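Local coordinates for protein Non-canonical purine NTP pyrophosphatase (Staphylococcus aureus, PDB 4BNQ) that probably hydrolyses non-canonical purine nucleoside triphosphates such as XTP, dITP and ITP to monophosphates and diphosphate, clearing them from the nucleotide pool, at residues D161-M164 with A165-S168. Sequence-based numbering, arbitrary orientation.
Sequences DKTM and AQLS
A short 3-10 turn carries the chain from the edge strand 162-163 of the antiparallel sheet towards helix 169-175, and T163 and Q166 are joined across its start by a side-chain-to-backbone bond and a 3-10 backbone bond. The amide of Q166 reaches back to the backbone of T163, its OE1 taking a nearly straight bond from T163 N (2.9 Å, N-H...O 170°), the donor tilted 33° from the amide's carbonyl plane. Glutamine suits the place because it is long enough to reach back: with CG turned away from its own carbonyl carbon (chi1 -79°) and the chain straight beyond it, it crosses the T163 side chain at about a right angle. A weak bond of 3.4 Å runs from Q166 N to T163 OG1; the hydroxyl's stronger partner is Y144 O, a carbonyl to which it donates, tying the turn to a neighbouring loop. Backbone bonds from Q166 N to T163 O (2.8 Å) and from L167 N to M164 O (3.2 Å) make the 3-10 turns themselves. The two methyls of L167 go to different partners: CD1 meets M164 SD at 4.0 Å, while CD2 lies 3.9 Å from CD of K162, in the aliphatic part of that side chain. M164 also packs against D152 and K172, both predicted to bind substrate. One water donates to both M164 O and L167 O, the latter at 2.6 Å.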
ATOM      1  N   ASP A 161      12.631   3.398  11.862  1.00 30.78           N
ATOM      2  CA  ASP A 161      13.388   4.299  12.743  1.00 33.71           C
ATOM      3  C   ASP A 161      14.330   5.229  11.948  1.00 28.94           C
ATOM      4  O   ASP A 161      15.479   5.437  12.333  1.00 29.21           O
ATOM      5  CB  ASP A 161      14.173   3.495  13.792  1.00 34.89           C
ATOM      6  CG  ASP A 161      14.739   4.373  14.883  1.00 35.58           C
ATOM      7  OD1 ASP A 161      14.228   5.494  15.070  1.00 41.40           O
ATOM      8  OD2 ASP A 161      15.701   3.955  15.557  1.00 46.97           O
ATOM      9  N   LYS A 162      13.840   5.776  10.835  1.00 25.11           N
ATOM     10  CA  LYS A 162      14.637   6.667   9.987  1.00 25.79           C
ATOM     11  C   LYS A 162      13.735   7.691   9.314  1.00 24.09           C
ATOM     12  O   LYS A 162      12.533   7.463   9.175  1.00 24.73           O
ATOM     13  CB  LYS A 162      15.395   5.872   8.914  1.00 28.01           C
ATOM     14  CG  LYS A 162      16.612   5.096   9.419  1.00 28.85           C
ATOM     15  CD  LYS A 162      17.409   4.524   8.258  1.00 30.23           C
ATOM     16  CE  LYS A 162      18.301   3.367   8.697  1.00 45.34           C
ATOM     17  NZ  LYS A 162      19.084   3.720   9.905  1.00 49.97           N
ATOM     18  N   THR A 163      14.299   8.828   8.913  1.00 22.93           N
ATOM     19  CA  THR A 163      13.544   9.738   8.057  1.00 25.01           C
ATOM     20  C   THR A 163      13.671   9.275   6.613  1.00 25.29           C
ATOM     21  O   THR A 163      14.615   8.572   6.269  1.00 21.20           O
ATOM     22  CB  THR A 163      14.024  11.192   8.131  1.00 23.60           C
ATOM     23  OG1 THR A 163      15.336  11.287   7.560  1.00 23.69           O
ATOM     24  CG2 THR A 163      14.027  11.713   9.575  1.00 21.73           C
ATOM     25  N   MET A 164      12.731   9.700   5.775  1.00 26.81           N
ATOM     26  CA  MET A 164      12.743   9.381   4.365  1.00 24.84           C
ATOM     27  C   MET A 164      14.109   9.748   3.763  1.00 26.64           C
ATOM     28  O   MET A 164      14.661   8.967   2.998  1.00 23.67           O
ATOM     29  CB  MET A 164      11.577  10.109   3.676  1.00 26.70           C
ATOM     30  CG  MET A 164      10.911   9.378   2.504  1.00 30.89           C
ATOM     31  SD  MET A 164      10.185   7.752   2.814  1.00 26.19           S
ATOM     32  CE  MET A 164       8.460   8.215   2.884  1.00 28.37           C
ATOM     33  N   ALA A 165      14.692  10.886   4.145  1.00 24.34           N
ATOM     34  CA  ALA A 165      16.004  11.279   3.579  1.00 25.81           C
ATOM     35  C   ALA A 165      17.183  10.426   4.066  1.00 27.49           C
ATOM     36  O   ALA A 165      18.287  10.473   3.512  1.00 27.16           O
ATOM     37  CB  ALA A 165      16.296  12.745   3.812  1.00 19.03           C
ATOM     38  N   GLN A 166      16.970   9.648   5.107  1.00 23.59           N
ATOM     39  CA  GLN A 166      18.045   8.801   5.579  1.00 24.30           C
ATOM     40  C   GLN A 166      18.132   7.500   4.772  1.00 29.20           C
ATOM     41  O   GLN A 166      19.165   6.828   4.769  1.00 27.49           O
ATOM     42  CB  GLN A 166      17.845   8.478   7.055  1.00 25.92           C
ATOM     43  CG  GLN A 166      18.259   9.574   8.008  1.00 23.68           C
ATOM     44  CD  GLN A 166      18.060   9.145   9.458  1.00 29.31           C
ATOM     45  OE1 GLN A 166      16.975   9.311  10.024  1.00 27.05           O
ATOM     46  NE2 GLN A 166      19.106   8.564  10.056  1.00 27.40           N
ATOM     47  N   LEU A 167      17.043   7.141   4.097  1.00 26.82           N
ATOM     48  CA  LEU A 167      16.971   5.873   3.379  1.00 25.26           C
ATOM     49  C   LEU A 167      17.744   5.975   2.070  1.00 28.49           C
ATOM     50  O   LEU A 167      17.774   7.035   1.442  1.00 27.39           O
ATOM     51  CB  LEU A 167      15.517   5.535   3.052  1.00 25.03           C
ATOM     52  CG  LEU A 167      14.514   5.466   4.200  1.00 27.89           C
ATOM     53  CD1 LEU A 167      13.109   5.216   3.645  1.00 24.26           C
ATOM     54  CD2 LEU A 167      14.919   4.377   5.196  1.00 25.41           C
ATOM     55  N   SER A 168      18.361   4.876   1.654  1.00 25.88           N
ATOM     56  CA  SER A 168      18.975   4.804   0.330  1.00 26.19           C
ATOM     57  C   SER A 168      17.875   4.949  -0.701  1.00 25.06           C
ATOM     58  O   SER A 168      16.704   4.731  -0.386  1.00 23.35           O
ATOM     59  CB  SER A 168      19.674   3.455   0.136  1.00 25.80           C
ATOM     60  OG  SER A 168      18.726   2.400   0.028  1.00 27.90           O
TER
HETATM   61  O   HOH W   1      15.827   8.415   0.390  1.00 32.94           O